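PDB 1TE5: conserved hypothetical protein from Pseudomonas aeruginosa PAO1, which is of unknown function but, as a predicted class-II glutamine amidotransferase of the Ntn-hydrolase clan, probably hydrolyses glutamine to release ammonia. Local coordinates for residues G45-Q50 against Q65-K70; A200-K203 against T208-F211. All blocks are in the same frame, centred on the assembly; numbering follows the deposited sequence.

Each contact involves the strand that is outermost, within this chain, in an antiparallel sheet; in interaction 2 it pairs with its neighbour in that sheet. Interaction 1 is buried and purely a matter of side chains: two residues of the outermost strand 45-51 of the seven-stranded sheet meet one phenylalanine just past helix 59-66, at the interface with the second subunit. Interaction 2 is partly buried, and 200-203 and 208-211 form a hairpin joined by backbone hydrogen bonds, with a salt bridge on one face and apolar packing on the other. Their centres lie about 16 Å apart and they do not touch; strand 12-19 runs beside the hairpin and also meets Gln65 and Lys70.

Interaction 1 (G45-Q50 against Q65-K70); sequences GVRLFQ and QRFPIK
The edge strand 45-51 of the seven-stranded sheet meets the loop that follows helix 59-66 through Arg47, Phe49 and Phe67. Arg47 and Phe67 cross at about a right angle, and the CZ corner of the phenyl ring lies over one face of the guanidinium, off toward its rim. Arg47 NE comes within 3.2 Å of Phe67 CZ, and Arg47 CD follows at 3.5 Å from the same atom. The two planes are 48° apart, so the groups do not lie flat on one another. With its chain extended from CG to NE, Arg47 carries the guanidinium out to this ring. Phe67 is the first residue after the helix to leave helical backbone angles, and its CG stands anti to the backbone N (chi1 -177°), which directs the ring at the strand. In the Ntn-hydrolase fold expected of this family, the strand borders one of the main antiparallel sheets, and Phe67 covers it from the loop after helix 59-66. Phe49 adds an oblique aromatic pair, its CZ 4.4 Å from Phe67 CG and the ring centroids 5.9 Å apart. Ile69 CG1 lies in plane at the edge of the Phe67 ring. The charge of Arg47 is met by a salt bridge from NE to Glu42, while NH2 and NH1 bond to the backbone oxygens of Gln50 and Asp51 of the second subunit. Phe49 packs on Phe49 of that subunit, and Phe67 on its Pro52.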
# COMPACT_ATOMS: atom_id res chain seq x y z
N GLY A 45 -3.53 -9.37 4.57
CA GLY A 45 -3.51 -8.03 4.02
C GLY A 45 -2.49 -7.14 4.71
O GLY A 45 -2.15 -7.37 5.87
N VAL A 46 -2.00 -6.13 4.01
CA VAL A 46 -1.00 -5.22 4.57
C VAL A 46 -1.38 -3.75 4.38
O VAL A 46 -1.96 -3.37 3.36
CB VAL A 46 0.41 -5.47 3.94
CG1 VAL A 46 0.35 -5.35 2.44
CG2 VAL A 46 1.42 -4.48 4.47
N ARG A 47 -1.13 -2.94 5.41
CA ARG A 47 -1.41 -1.51 5.34
C ARG A 47 -0.08 -0.76 5.29
O ARG A 47 0.85 -1.10 6.00
CB ARG A 47 -2.21 -1.05 6.55
CG ARG A 47 -3.60 -1.63 6.63
CD ARG A 47 -4.41 -0.93 7.69
NE ARG A 47 -5.72 -1.54 7.90
CZ ARG A 47 -6.83 -1.19 7.27
NH1 ARG A 47 -7.97 -1.81 7.54
NH2 ARG A 47 -6.80 -0.22 6.36
N LEU A 48 0.01 0.25 4.44
CA LEU A 48 1.24 1.01 4.30
C LEU A 48 1.00 2.52 4.36
O LEU A 48 0.19 3.07 3.60
CB LEU A 48 1.94 0.65 2.98
CG LEU A 48 3.24 1.38 2.65
CD1 LEU A 48 4.34 1.03 3.65
CD2 LEU A 48 3.66 1.03 1.24
N PHE A 49 1.72 3.17 5.26
CA PHE A 49 1.65 4.62 5.43
C PHE A 49 3.10 5.06 5.36
O PHE A 49 3.93 4.59 6.14
CB PHE A 49 1.08 4.99 6.80
CG PHE A 49 -0.26 4.38 7.11
CD1 PHE A 49 -0.35 3.16 7.79
CD2 PHE A 49 -1.44 5.02 6.74
CE1 PHE A 49 -1.59 2.60 8.09
CE2 PHE A 49 -2.69 4.47 7.03
CZ PHE A 49 -2.76 3.25 7.71
N GLN A 50 3.42 5.93 4.41
CA GLN A 50 4.79 6.41 4.26
C GLN A 50 4.83 7.82 3.68
O GLN A 50 3.87 8.27 3.05
CB GLN A 50 5.59 5.46 3.36
CG GLN A 50 5.22 5.55 1.91
CD GLN A 50 5.63 4.33 1.12
OE1 GLN A 50 6.72 3.80 1.30
NE2 GLN A 50 4.74 3.87 0.25
N GLN A 65 -1.30 8.12 12.84
CA GLN A 65 -1.63 8.44 14.22
C GLN A 65 -3.10 8.28 14.58
O GLN A 65 -3.41 7.95 15.72
CB GLN A 65 -1.16 9.85 14.56
CG GLN A 65 0.32 10.04 14.41
CD GLN A 65 0.80 11.34 15.01
OE1 GLN A 65 0.75 11.53 16.24
NE2 GLN A 65 1.25 12.25 14.16
N ARG A 66 -4.00 8.55 13.63
CA ARG A 66 -5.44 8.42 13.90
C ARG A 66 -6.03 7.02 13.73
O ARG A 66 -7.12 6.72 14.21
CB ARG A 66 -6.24 9.48 13.12
CG ARG A 66 -6.05 9.48 11.62
CD ARG A 66 -6.71 10.70 10.97
NE ARG A 66 -8.17 10.66 11.00
CZ ARG A 66 -8.96 11.21 10.08
NH1 ARG A 66 -10.29 11.11 10.19
NH2 ARG A 66 -8.45 11.86 9.04
N PHE A 67 -5.28 6.15 13.06
CA PHE A 67 -5.71 4.78 12.80
C PHE A 67 -5.45 3.85 13.98
O PHE A 67 -4.31 3.73 14.44
CB PHE A 67 -5.00 4.24 11.55
CG PHE A 67 -5.43 2.85 11.14
CD1 PHE A 67 -6.48 2.67 10.26
CD2 PHE A 67 -4.79 1.73 11.66
CE1 PHE A 67 -6.90 1.38 9.90
CE2 PHE A 67 -5.20 0.45 11.30
CZ PHE A 67 -6.26 0.28 10.42
N PRO A 68 -6.50 3.21 14.53
CA PRO A 68 -6.26 2.30 15.65
C PRO A 68 -5.58 1.05 15.08
O PRO A 68 -6.22 0.22 14.45
CB PRO A 68 -7.68 1.98 16.14
CG PRO A 68 -8.46 3.19 15.75
CD PRO A 68 -7.93 3.47 14.36
N ILE A 69 -4.26 1.01 15.19
CA ILE A 69 -3.46 -0.10 14.69
C ILE A 69 -3.44 -1.27 15.67
O ILE A 69 -3.34 -1.09 16.88
CB ILE A 69 -2.01 0.35 14.42
CG1 ILE A 69 -1.98 1.51 13.42
CG2 ILE A 69 -1.18 -0.82 13.90
CD1 ILE A 69 -0.58 2.01 13.10
N LYS A 70 -3.52 -2.48 15.12
CA LYS A 70 -3.50 -3.70 15.93
C LYS A 70 -3.09 -4.87 15.04
O LYS A 70 -3.92 -5.42 14.31
CB LYS A 70 -4.88 -3.94 16.54
CG LYS A 70 -4.90 -4.94 17.67
CD LYS A 70 -6.31 -5.35 18.05
CE LYS A 70 -7.09 -4.22 18.71
NZ LYS A 70 -6.61 -3.92 20.09

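Interaction 2 (A200-K203 against T208-F211); sequences ARLK and TVDF
The guanidinium of Arg201 has the methyl CG2 of Thr208 over the centre of one face, 3.4 Å from Arg201 CZ, and the carboxylate of Asp210 at its edge. Asp210 OD2 lies in the guanidinium plane and receives Arg201 NE at 2.8 Å through its syn lone pair, in a nearly straight bond (163°). A second bond of this salt bridge, from Arg201 NH1 to Asp210 OD1, is weak; the guanidinium and carboxylate planes are turned 42° against each other. The two side chains run side by side from a non-hydrogen-bonded pair, and the bend of Arg201 at chi3 (-79°) brings the guanidinium back over Thr208. The ring of Phe211, on the other face of the sheet, has Leu202 CD1 and the carbonyl oxygen of Ala200 at its edge, with Leu202 CD1 3.5 Å from Phe211 CE1. Leu202 CB also meets Val209 CG1, at 3.6 Å. Between the two faces runs the backbone of an antiparallel beta hairpin: Leu202 and Val209 exchange two bonds of 2.9 Å between the N of each and the O of the other, and Ala200 and Phe211 form the next hydrogen-bonded pair. There Phe211 N reaches Ala200 O at 2.8 Å, whereas the return bond from Ala200 N to Phe211 O is more bent. Strand 207-211 is hydrogen-bonded on its far side to strand 12-19, leaving 200-203 outermost in this four-stranded sheet. Leu202 and Phe211 rest on Val223, and Ala200 and Phe211 on Arg193, so the face with Leu202 and Phe211 packs against strands 220-225 and 188-194 of the seven-stranded sheet.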
# COMPACT_ATOMS: atom_id res chain seq x y z
N ALA A 200 4.20 0.02 27.90
CA ALA A 200 5.55 0.54 27.74
C ALA A 200 5.52 1.65 26.71
O ALA A 200 4.69 1.65 25.81
CB ALA A 200 6.48 -0.57 27.28
N ARG A 201 6.41 2.61 26.88
CA ARG A 201 6.49 3.73 25.95
C ARG A 201 7.87 3.79 25.35
O ARG A 201 8.85 4.00 26.07
CB ARG A 201 6.18 5.05 26.65
CG ARG A 201 6.68 6.27 25.89
CD ARG A 201 6.12 7.55 26.44
NE ARG A 201 4.76 7.79 25.99
CZ ARG A 201 4.25 8.99 25.70
NH1 ARG A 201 3.00 9.10 25.30
NH2 ARG A 201 5.01 10.08 25.81
N LEU A 202 7.99 3.53 24.05
CA LEU A 202 9.27 3.60 23.41
C LEU A 202 9.26 4.98 22.80
O LEU A 202 8.23 5.58 22.49
CB LEU A 202 9.38 2.59 22.28
CG LEU A 202 9.00 1.15 22.50
CD1 LEU A 202 9.37 0.41 21.24
CD2 LEU A 202 9.71 0.55 23.73
N LYS A 203 10.47 5.56 22.60
CA LYS A 203 10.50 6.85 21.99
C LYS A 203 11.88 7.27 21.42
O LYS A 203 12.95 6.78 21.75
CB LYS A 203 9.95 7.94 22.99
CG LYS A 203 10.99 8.58 23.87
CD LYS A 203 11.57 7.63 24.93
CE LYS A 203 12.52 8.30 25.96
NZ LYS A 203 13.79 7.56 26.26
N THR A 208 7.04 8.75 19.43
CA THR A 208 6.63 7.98 20.60
C THR A 208 5.72 6.83 20.15
O THR A 208 4.75 7.05 19.44
CB THR A 208 5.84 8.84 21.61
OG1 THR A 208 6.75 9.59 22.43
CG2 THR A 208 4.96 7.98 22.50
N VAL A 209 6.07 5.62 20.54
CA VAL A 209 5.25 4.47 20.20
C VAL A 209 4.89 3.77 21.50
O VAL A 209 5.75 3.25 22.21
CB VAL A 209 5.93 3.53 19.19
CG1 VAL A 209 7.42 3.43 19.44
CG2 VAL A 209 5.29 2.16 19.23
N ASP A 210 3.62 3.83 21.85
CA ASP A 210 3.13 3.24 23.08
C ASP A 210 2.56 1.86 22.90
O ASP A 210 1.90 1.57 21.90
CB ASP A 210 2.06 4.13 23.73
CG ASP A 210 2.59 5.48 24.13
OD1 ASP A 210 2.35 6.45 23.38
OD2 ASP A 210 3.24 5.57 25.20
N PHE A 211 2.79 1.03 23.91
CA PHE A 211 2.31 -0.34 23.95
C PHE A 211 1.45 -0.48 25.21
O PHE A 211 1.72 0.15 26.23
CB PHE A 211 3.48 -1.31 24.00
CG PHE A 211 4.25 -1.39 22.70
CD1 PHE A 211 5.33 -0.56 22.46
CD2 PHE A 211 3.87 -2.31 21.72
CE1 PHE A 211 6.04 -0.65 21.26
CE2 PHE A 211 4.58 -2.40 20.52
CZ PHE A 211 5.66 -1.57 20.29